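Local structure of protein (soluble lytic transglycosylase SLT70) (Escherichia coli, 1QSA) at residues 231-237 with 270-274; 258-263 with 274-279; 37-41 with 65-70. The protein probably cleaves the glycosidic bonds between N-acetylmuramic acid and N-acetylglucosamine in peptidoglycan, leaving a 1,6-anhydro bond in the muramic acid. All blocks are in the same frame, centred on the assembly; numbering follows the deposited sequence.

Interaction 1. Residues 231-237 with 270-274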
loop_
_atom_site.group_PDB
_atom_site.type_symbol
_atom_site.label_atom_id
_atom_site.label_comp_id
_atom_site.label_asym_id
_atom_site.label_seq_id
_atom_site.Cartn_x
_atom_site.Cartn_y
_atom_site.Cartn_z
ATOM N N GLU A 231 12.216 -16.447 -23.662
ATOM C CA GLU A 231 12.469 -16.963 -25.007
ATOM C C GLU A 231 11.478 -18.061 -25.392
ATOM O O GLU A 231 10.977 -18.086 -26.520
ATOM C CB GLU A 231 13.914 -17.464 -25.140
ATOM C CG GLU A 231 14.304 -17.936 -26.556
ATOM C CD GLU A 231 14.278 -16.835 -27.613
ATOM O OE1 GLU A 231 13.975 -15.667 -27.294
ATOM O OE2 GLU A 231 14.569 -17.136 -28.790
ATOM N N ASN A 232 11.191 -18.957 -24.451
ATOM C CA ASN A 232 10.235 -20.036 -24.684
ATOM C C ASN A 232 8.890 -19.404 -25.060
ATOM O O ASN A 232 8.234 -19.824 -26.014
ATOM C CB ASN A 232 10.092 -20.893 -23.421
ATOM C CG ASN A 232 9.160 -22.072 -23.615
ATOM O OD1 ASN A 232 8.349 -22.379 -22.746
ATOM N ND2 ASN A 232 9.271 -22.740 -24.756
ATOM N N ALA A 233 8.513 -18.346 -24.350
ATOM C CA ALA A 233 7.256 -17.657 -24.626
ATOM C C ALA A 233 7.285 -16.926 -25.975
ATOM O O ALA A 233 6.318 -16.964 -26.738
ATOM C CB ALA A 233 6.943 -16.671 -23.498
ATOM N N ARG A 234 8.397 -16.261 -26.274
ATOM C CA ARG A 234 8.512 -15.523 -27.536
ATOM C C ARG A 234 8.327 -16.454 -28.732
ATOM O O ARG A 234 7.584 -16.146 -29.659
ATOM C CB ARG A 234 9.881 -14.831 -27.621
ATOM C CG ARG A 234 10.041 -13.888 -28.806
ATOM C CD ARG A 234 11.437 -13.272 -28.845
ATOM N NE ARG A 234 12.432 -14.247 -29.279
ATOM C CZ ARG A 234 12.770 -14.445 -30.549
ATOM N NH1 ARG A 234 12.212 -13.719 -31.507
ATOM N NH2 ARG A 234 13.677 -15.360 -30.860
ATOM N N LEU A 235 8.963 -17.622 -28.663
ATOM C CA LEU A 235 8.909 -18.615 -29.736
ATOM C C LEU A 235 7.561 -19.315 -29.883
ATOM O O LEU A 235 7.240 -19.845 -30.950
ATOM C CB LEU A 235 10.006 -19.655 -29.531
ATOM C CG LEU A 235 11.435 -19.137 -29.691
ATOM C CD1 LEU A 235 12.410 -20.243 -29.344
ATOM C CD2 LEU A 235 11.659 -18.627 -31.108
ATOM N N MET A 236 6.767 -19.295 -28.815
ATOM C CA MET A 236 5.455 -19.934 -28.805
ATOM C C MET A 236 4.316 -19.120 -29.427
ATOM O O MET A 236 3.273 -19.683 -29.780
ATOM C CB MET A 236 5.073 -20.271 -27.362
ATOM C CG MET A 236 3.789 -21.063 -27.223
ATOM S SD MET A 236 3.232 -21.143 -25.509
ATOM C CE MET A 236 4.636 -21.898 -24.720
ATOM N N ILE A 237 4.502 -17.811 -29.573
ATOM C CA ILE A 237 3.437 -16.970 -30.091
ATOM C C ILE A 237 2.766 -17.446 -31.385
ATOM O O ILE A 237 1.536 -17.499 -31.456
ATOM C CB ILE A 237 3.851 -15.479 -30.170
ATOM C CG1 ILE A 237 4.104 -14.937 -28.760
ATOM C CG2 ILE A 237 2.763 -14.656 -30.855
ATOM C CD1 ILE A 237 4.521 -13.466 -28.715
ATOM N N GLU A 270 18.975 -10.338 -31.289
ATOM C CA GLU A 270 17.767 -10.828 -31.948
ATOM C C GLU A 270 16.548 -10.526 -31.060
ATOM O O GLU A 270 15.520 -10.047 -31.545
ATOM C CB GLU A 270 17.882 -12.338 -32.202
ATOM C CG GLU A 270 16.613 -12.988 -32.745
ATOM C CD GLU A 270 16.765 -14.486 -33.016
ATOM O OE1 GLU A 270 17.354 -15.206 -32.173
ATOM O OE2 GLU A 270 16.281 -14.946 -34.076
ATOM N N GLN A 271 16.685 -10.784 -29.762
ATOM C CA GLN A 271 15.605 -10.535 -28.807
ATOM C C GLN A 271 15.302 -9.043 -28.663
ATOM O O GLN A 271 14.135 -8.653 -28.609
ATOM C CB GLN A 271 15.937 -11.128 -27.440
ATOM C CG GLN A 271 15.934 -12.645 -27.370
ATOM C CD GLN A 271 16.347 -13.160 -25.998
ATOM O OE1 GLN A 271 17.291 -12.651 -25.384
ATOM N NE2 GLN A 271 15.628 -14.155 -25.497
ATOM N N ALA A 272 16.345 -8.213 -28.606
ATOM C CA ALA A 272 16.160 -6.765 -28.487
ATOM C C ALA A 272 15.442 -6.183 -29.706
ATOM O O ALA A 272 14.607 -5.283 -29.578
ATOM C CB ALA A 272 17.498 -6.062 -28.269
ATOM N N LYS A 273 15.772 -6.688 -30.894
ATOM C CA LYS A 273 15.139 -6.232 -32.128
ATOM C C LYS A 273 13.661 -6.642 -32.139
ATOM O O LYS A 273 12.779 -5.849 -32.494
ATOM C CB LYS A 273 15.867 -6.824 -33.341
ATOM C CG LYS A 273 15.270 -6.462 -34.682
ATOM C CD LYS A 273 16.119 -7.046 -35.805
ATOM C CE LYS A 273 15.522 -6.762 -37.167
ATOM N NZ LYS A 273 16.368 -7.344 -38.255
ATOM N N TRP A 274 13.398 -7.881 -31.737
ATOM C CA TRP A 274 12.033 -8.393 -31.688
ATOM C C TRP A 274 11.234 -7.581 -30.668
ATOM O O TRP A 274 10.111 -7.172 -30.935
ATOM C CB TRP A 274 12.044 -9.870 -31.282
ATOM C CG TRP A 274 10.695 -10.519 -31.360
ATOM C CD1 TRP A 274 10.172 -11.191 -32.425
ATOM C CD2 TRP A 274 9.681 -10.519 -30.342
ATOM N NE1 TRP A 274 8.889 -11.601 -32.144
ATOM C CE2 TRP A 274 8.561 -11.205 -30.873
ATOM C CE3 TRP A 274 9.602 -10.005 -29.039
ATOM C CZ2 TRP A 274 7.374 -11.388 -30.145
ATOM C CZ3 TRP A 274 8.417 -10.186 -28.311
ATOM C CH2 TRP A 274 7.323 -10.872 -28.872
HETATM O O HOH W 1 13.466 -13.242 -34.039
#
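Arg-234 runs over one face of the Trp-274 indole, the two side chains passing in opposite directions, and so joins helix 230-243 to helix 269-280 in the alpha-superhelix of Slt70 through CH-pi and cation-pi contacts. Its CG sits over the six-membered ring, 3.6 Å from that centroid, while the guanidinium ends above the five-membered ring with CZ 4.8 Å from the centroid. The guanidinium does not stack flat: its plane is turned 73° from the indole, so NH1 dips edge-on toward the pyrrole side. At the rim of the same indole, near its plane, Ile-237 CD1 packs 3.8 Å from Trp-274 CZ2.

What fixes the rotation of the guanidinium is Glu-231, one helical turn earlier. Arg-234 NE donates to Glu-231 OE1 and NH2 to OE2 of the same carboxylate, each at 2.9 Å and nearly straight; the bend at chi3 (74°) of the arginine turns its head back to this carboxylate. Gln-271 brings a second donor to the same acid from the other helix, NE2 meeting Glu-231 OE1 at 2.9 Å from the opposite face of the carboxylate plane to Arg-234 NE. Two donors thus share one oxygen.

Glu-270 completes the salt-bridge network more loosely. Glu-270 OE1 lies well out of the guanidinium plane, so its long (3.9 Å) pairing with Arg-234 NH2 is one of charge alone, and the positive head probably eases the proximity of the two acids. From the helix 248-260 side, Val-258 touches both Arg-234 and Trp-274. A water accepts from Arg-234 NH1 at 2.9 Å and donates to Glu-270 OE2.

Interaction 2. Residues 258-263 with 274-279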
loop_
_atom_site.group_PDB
_atom_site.type_symbol
_atom_site.label_atom_id
_atom_site.label_comp_id
_atom_site.label_asym_id
_atom_site.label_seq_id
_atom_site.Cartn_x
_atom_site.Cartn_y
_atom_site.Cartn_z
ATOM N N VAL A 258 5.611 -10.687 -23.585
ATOM C CA VAL A 258 6.997 -11.106 -23.779
ATOM C C VAL A 258 7.963 -9.927 -23.701
ATOM O O VAL A 258 9.010 -10.022 -23.053
ATOM C CB VAL A 258 7.157 -11.863 -25.112
ATOM C CG1 VAL A 258 8.637 -12.126 -25.411
ATOM C CG2 VAL A 258 6.412 -13.184 -25.037
ATOM N N ALA A 259 7.587 -8.806 -24.317
ATOM C CA ALA A 259 8.424 -7.603 -24.328
ATOM C C ALA A 259 8.777 -7.143 -22.918
ATOM O O ALA A 259 9.892 -6.677 -22.676
ATOM C CB ALA A 259 7.744 -6.485 -25.108
ATOM N N TRP A 260 7.824 -7.259 -21.991
ATOM C CA TRP A 260 8.048 -6.895 -20.595
ATOM C C TRP A 260 9.172 -7.708 -19.978
ATOM O O TRP A 260 9.833 -7.256 -19.039
ATOM C CB TRP A 260 6.791 -7.172 -19.760
ATOM C CG TRP A 260 5.874 -6.017 -19.636
ATOM C CD1 TRP A 260 4.662 -5.864 -20.237
ATOM C CD2 TRP A 260 6.092 -4.834 -18.858
ATOM N NE1 TRP A 260 4.108 -4.651 -19.886
ATOM C CE2 TRP A 260 4.965 -4.001 -19.040
ATOM C CE3 TRP A 260 7.126 -4.400 -18.023
ATOM C CZ2 TRP A 260 4.844 -2.759 -18.418
ATOM C CZ3 TRP A 260 7.006 -3.155 -17.399
ATOM C CH2 TRP A 260 5.871 -2.354 -17.605
ATOM N N ARG A 261 9.328 -8.941 -20.458
ATOM C CA ARG A 261 10.335 -9.852 -19.932
ATOM C C ARG A 261 11.674 -9.794 -20.670
ATOM O O ARG A 261 12.574 -10.572 -20.374
ATOM C CB ARG A 261 9.810 -11.297 -19.924
ATOM C CG ARG A 261 8.405 -11.490 -19.352
ATOM C CD ARG A 261 8.204 -10.797 -18.012
ATOM N NE ARG A 261 9.162 -11.215 -16.997
ATOM C CZ ARG A 261 8.984 -11.030 -15.692
ATOM N NH1 ARG A 261 7.867 -10.465 -15.243
ATOM N NH2 ARG A 261 9.908 -11.436 -14.831
ATOM N N LEU A 262 11.793 -8.891 -21.637
ATOM C CA LEU A 262 13.038 -8.745 -22.399
ATOM C C LEU A 262 13.672 -7.385 -22.110
ATOM O O LEU A 262 14.323 -6.799 -22.970
ATOM C CB LEU A 262 12.770 -8.910 -23.896
ATOM C CG LEU A 262 12.355 -10.322 -24.331
ATOM C CD1 LEU A 262 11.979 -10.343 -25.804
ATOM C CD2 LEU A 262 13.481 -11.308 -24.040
ATOM N N MET A 263 13.454 -6.896 -20.890
ATOM C CA MET A 263 13.971 -5.606 -20.436
ATOM C C MET A 263 15.282 -5.722 -19.669
ATOM O O MET A 263 15.796 -4.716 -19.175
ATOM C CB MET A 263 12.952 -4.917 -19.525
ATOM C CG MET A 263 11.704 -4.443 -20.239
ATOM S SD MET A 263 12.097 -3.275 -21.551
ATOM C CE MET A 263 10.478 -3.001 -22.237
ATOM N N TRP A 274 13.398 -7.881 -31.737
ATOM C CA TRP A 274 12.033 -8.393 -31.688
ATOM C C TRP A 274 11.234 -7.581 -30.668
ATOM O O TRP A 274 10.111 -7.172 -30.935
ATOM C CB TRP A 274 12.044 -9.870 -31.282
ATOM C CG TRP A 274 10.695 -10.519 -31.360
ATOM C CD1 TRP A 274 10.172 -11.191 -32.425
ATOM C CD2 TRP A 274 9.681 -10.519 -30.342
ATOM N NE1 TRP A 274 8.889 -11.601 -32.144
ATOM C CE2 TRP A 274 8.561 -11.205 -30.873
ATOM C CE3 TRP A 274 9.602 -10.005 -29.039
ATOM C CZ2 TRP A 274 7.374 -11.388 -30.145
ATOM C CZ3 TRP A 274 8.417 -10.186 -28.311
ATOM C CH2 TRP A 274 7.323 -10.872 -28.872
ATOM N N ARG A 275 11.834 -7.350 -29.505
ATOM C CA ARG A 275 11.196 -6.587 -28.426
ATOM C C ARG A 275 10.824 -5.186 -28.886
ATOM O O ARG A 275 9.700 -4.737 -28.677
ATOM C CB ARG A 275 12.128 -6.489 -27.214
ATOM C CG ARG A 275 11.620 -5.590 -26.086
ATOM C CD ARG A 275 12.759 -5.141 -25.174
ATOM N NE ARG A 275 13.684 -4.283 -25.912
ATOM C CZ ARG A 275 15.010 -4.266 -25.764
ATOM N NH1 ARG A 275 15.618 -5.035 -24.870
ATOM N NH2 ARG A 275 15.729 -3.447 -26.514
ATOM N N ASP A 276 11.759 -4.490 -29.531
ATOM C CA ASP A 276 11.472 -3.134 -29.981
ATOM C C ASP A 276 10.424 -3.051 -31.072
ATOM O O ASP A 276 9.680 -2.061 -31.151
ATOM C CB ASP A 276 12.760 -2.387 -30.348
ATOM C CG ASP A 276 13.608 -2.067 -29.122
ATOM O OD1 ASP A 276 13.124 -2.245 -27.981
ATOM O OD2 ASP A 276 14.764 -1.641 -29.284
ATOM N N ASP A 277 10.354 -4.082 -31.912
ATOM C CA ASP A 277 9.342 -4.119 -32.962
ATOM C C ASP A 277 7.990 -4.313 -32.264
ATOM O O ASP A 277 7.012 -3.649 -32.601
ATOM C CB ASP A 277 9.607 -5.271 -33.941
ATOM C CG ASP A 277 8.451 -5.489 -34.920
ATOM O OD1 ASP A 277 8.379 -4.769 -35.944
ATOM O OD2 ASP A 277 7.608 -6.379 -34.660
ATOM N N ALA A 278 7.957 -5.196 -31.267
ATOM C CA ALA A 278 6.729 -5.454 -30.510
ATOM C C ALA A 278 6.241 -4.183 -29.812
ATOM O O ALA A 278 5.059 -3.836 -29.901
ATOM C CB ALA A 278 6.948 -6.567 -29.491
ATOM N N ILE A 279 7.158 -3.451 -29.177
ATOM C CA ILE A 279 6.769 -2.225 -28.481
ATOM C C ILE A 279 6.298 -1.141 -29.452
ATOM O O ILE A 279 5.393 -0.375 -29.128
ATOM C CB ILE A 279 7.882 -1.705 -27.543
ATOM C CG1 ILE A 279 8.246 -2.790 -26.523
ATOM C CG2 ILE A 279 7.383 -0.486 -26.761
ATOM C CD1 ILE A 279 9.458 -2.471 -25.694
#
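With CG anti to the backbone N (chi1 174°) and the chain bent at chi3 (65°), Arg-275 runs along Leu-262 and turns its guanidinium to the carbonyl that follows helix 248-260. The contact joins two consecutive helices of the alpha-superhelix, 248-260 and 269-280, across the connection between them. Arg-275 NH1 donates to Leu-262 O at 2.9 Å, almost straight and in the guanidinium plane, with the donor nearly in line with the C=O bond. The other edge of the group holds Asp-276: NE and NH2 both reach OD1 from the same face of the carboxylate, and Arg-291 of helix 285-298 also pairs with that acid. A leucine in place of Arg-275 would probably leave the Leu-262 carbonyl without this donor and deprive Asp-276 of its neighbouring arginine partner.

Beside these polar contacts the packing is apolar, closest in backbone at Ala-259, whose CA is 5.1 Å from Arg-275 CA. Ala-259 CB lies 4.0 Å from Ile-279 CG1. The benzo side of Trp-274 receives Val-258 CG1 at 3.5 Å from CZ3, and Leu-262 CD1 near CE3. Met-263 and Ile-279 meet tip to tip, Met-263 CE 3.6 Å from Ile-279 CD1.

Interaction 3. Residues 37-41 with 65-70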
loop_
_atom_site.group_PDB
_atom_site.type_symbol
_atom_site.label_atom_id
_atom_site.label_comp_id
_atom_site.label_asym_id
_atom_site.label_seq_id
_atom_site.Cartn_x
_atom_site.Cartn_y
_atom_site.Cartn_z
ATOM N N LEU A 37 -12.295 6.816 28.092
ATOM C CA LEU A 37 -12.116 5.463 27.567
ATOM C C LEU A 37 -12.989 4.369 28.204
ATOM O O LEU A 37 -12.830 3.187 27.885
ATOM C CB LEU A 37 -10.636 5.063 27.553
ATOM C CG LEU A 37 -9.693 6.036 26.817
ATOM C CD1 LEU A 37 -8.295 5.433 26.741
ATOM C CD2 LEU A 37 -10.187 6.351 25.410
ATOM N N TYR A 38 -13.956 4.752 29.035
ATOM C CA TYR A 38 -14.853 3.761 29.644
ATOM C C TYR A 38 -15.517 2.855 28.579
ATOM O O TYR A 38 -15.615 1.651 28.785
ATOM C CB TYR A 38 -15.902 4.446 30.524
ATOM C CG TYR A 38 -16.803 3.466 31.224
ATOM C CD1 TYR A 38 -16.350 2.721 32.320
ATOM C CD2 TYR A 38 -18.094 3.252 30.765
ATOM C CE1 TYR A 38 -17.180 1.775 32.940
ATOM C CE2 TYR A 38 -18.931 2.315 31.370
ATOM C CZ TYR A 38 -18.469 1.584 32.448
ATOM O OH TYR A 38 -19.311 0.648 33.008
ATOM N N PRO A 39 -15.929 3.404 27.411
ATOM C CA PRO A 39 -16.554 2.530 26.397
ATOM C C PRO A 39 -15.634 1.378 25.967
ATOM O O PRO A 39 -16.119 0.308 25.593
ATOM C CB PRO A 39 -16.838 3.491 25.239
ATOM C CG PRO A 39 -17.125 4.783 25.940
ATOM C CD PRO A 39 -16.036 4.820 27.008
ATOM N N TYR A 40 -14.317 1.596 25.987
ATOM C CA TYR A 40 -13.372 0.526 25.646
ATOM C C TYR A 40 -13.404 -0.582 26.703
ATOM O O TYR A 40 -13.232 -1.761 26.381
ATOM C CB TYR A 40 -11.958 1.067 25.451
ATOM C CG TYR A 40 -11.769 1.794 24.143
ATOM C CD1 TYR A 40 -11.382 1.104 22.988
ATOM C CD2 TYR A 40 -11.965 3.174 24.051
ATOM C CE1 TYR A 40 -11.196 1.766 21.780
ATOM C CE2 TYR A 40 -11.774 3.853 22.831
ATOM C CZ TYR A 40 -11.394 3.134 21.704
ATOM O OH TYR A 40 -11.229 3.768 20.497
ATOM N N LEU A 41 -13.594 -0.207 27.965
ATOM C CA LEU A 41 -13.698 -1.185 29.051
ATOM C C LEU A 41 -15.002 -1.987 28.880
ATOM O O LEU A 41 -15.031 -3.197 29.105
ATOM C CB LEU A 41 -13.709 -0.467 30.412
ATOM C CG LEU A 41 -12.412 0.237 30.821
ATOM C CD1 LEU A 41 -12.642 0.950 32.149
ATOM C CD2 LEU A 41 -11.265 -0.767 30.928
ATOM N N ASN A 65 -22.918 3.928 21.343
ATOM C CA ASN A 65 -21.563 4.335 20.985
ATOM C C ASN A 65 -21.365 4.400 19.467
ATOM O O ASN A 65 -20.472 3.741 18.921
ATOM C CB ASN A 65 -20.577 3.347 21.630
ATOM C CG ASN A 65 -20.639 3.373 23.152
ATOM O OD1 ASN A 65 -19.963 4.182 23.791
ATOM N ND2 ASN A 65 -21.460 2.500 23.739
ATOM N N PRO A 66 -22.126 5.286 18.778
ATOM C CA PRO A 66 -22.051 5.443 17.322
ATOM C C PRO A 66 -20.707 5.795 16.688
ATOM O O PRO A 66 -20.460 5.437 15.536
ATOM C CB PRO A 66 -23.115 6.509 17.031
ATOM C CG PRO A 66 -23.112 7.343 18.264
ATOM C CD PRO A 66 -23.001 6.317 19.370
ATOM N N THR A 67 -19.843 6.492 17.426
ATOM C CA THR A 67 -18.540 6.874 16.899
ATOM C C THR A 67 -17.354 6.071 17.448
ATOM O O THR A 67 -16.199 6.359 17.128
ATOM C CB THR A 67 -18.264 8.386 17.101
ATOM O OG1 THR A 67 -18.212 8.684 18.499
ATOM C CG2 THR A 67 -19.363 9.228 16.425
ATOM N N LEU A 68 -17.639 5.052 18.255
ATOM C CA LEU A 68 -16.580 4.224 18.824
ATOM C C LEU A 68 -16.186 3.165 17.779
ATOM O O LEU A 68 -17.002 2.303 17.439
ATOM C CB LEU A 68 -17.095 3.548 20.093
ATOM C CG LEU A 68 -16.087 2.666 20.830
ATOM C CD1 LEU A 68 -14.989 3.535 21.441
ATOM C CD2 LEU A 68 -16.812 1.880 21.919
ATOM N N PRO A 69 -14.930 3.191 17.283
ATOM C CA PRO A 69 -14.551 2.190 16.280
ATOM C C PRO A 69 -14.853 0.723 16.652
ATOM O O PRO A 69 -15.434 0.003 15.840
ATOM C CB PRO A 69 -13.068 2.481 16.028
ATOM C CG PRO A 69 -12.985 3.973 16.252
ATOM C CD PRO A 69 -13.832 4.159 17.497
ATOM N N PRO A 70 -14.491 0.267 17.872
ATOM C CA PRO A 70 -14.823 -1.139 18.162
ATOM C C PRO A 70 -16.327 -1.457 18.275
ATOM O O PRO A 70 -16.718 -2.621 18.144
ATOM C CB PRO A 70 -14.063 -1.432 19.457
ATOM C CG PRO A 70 -13.850 -0.079 20.072
ATOM C CD PRO A 70 -13.551 0.792 18.881
#
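The first turn of helix 38-48 faces a type I beta turn, Asn-65 to Leu-68, that leads into helix 69-84, with the CA atoms of Pro-39 and Asn-65 7.6 Å apart. The contact thus joins two helix starts in the alpha-superhelix, and it is apolar, with no hydrogen bond between the two segments. Leu-68 carries much of the contact. A chi1 of -179° swings its branch toward helix 38-48, and the two methyls then take different partners: Leu-68 CD1 lies over one face of the Tyr-40 ring, offset toward the rim in a CH-pi contact 3.9 Å from the centroid, while CD2 packs 3.7 Å from Pro-39 CB. Pro-70 CG comes obliquely on the same side of the ring plane, 3.7 Å from Tyr-40 CE1.

Beyond the ring, Tyr-40 OH is hydrogen-bonded to Glu-403 of helix 397-408, which also packs on Leu-68 and Pro-69, so this distant part of the sequence borders the contact. A glycerol and an acetate, probably from the crystallisation liquor, also lie close to the tyrosine. At Pro-39, Asn-65 crosses at about a right angle. Asn-65 ND2 is hydrogen-bonded to Phe-61 O, while Asn-65 OD1 rests 3.5 Å from Pro-39 CB.

Interactions 1 and 2 form one continuous patch, their centres 8 Å apart, and share Trp-274. Val-258 also bridges them directly, its CG1 lying 3.7 Å from Arg-234 CB and its CG2 3.8 Å from Ala-233 CB. Three successive helices, 230-243, 248-260 and 269-280, are thereby packed together, with the surface salt-bridge network of interaction 1 bordering the buried core of interaction 2. Interaction 3 lies on the opposite side of the chain's centre, about 60 Å from interaction 1 and 56 Å from interaction 2, centre to centre. All three lie away from the predicted active-site residue, Glu-478.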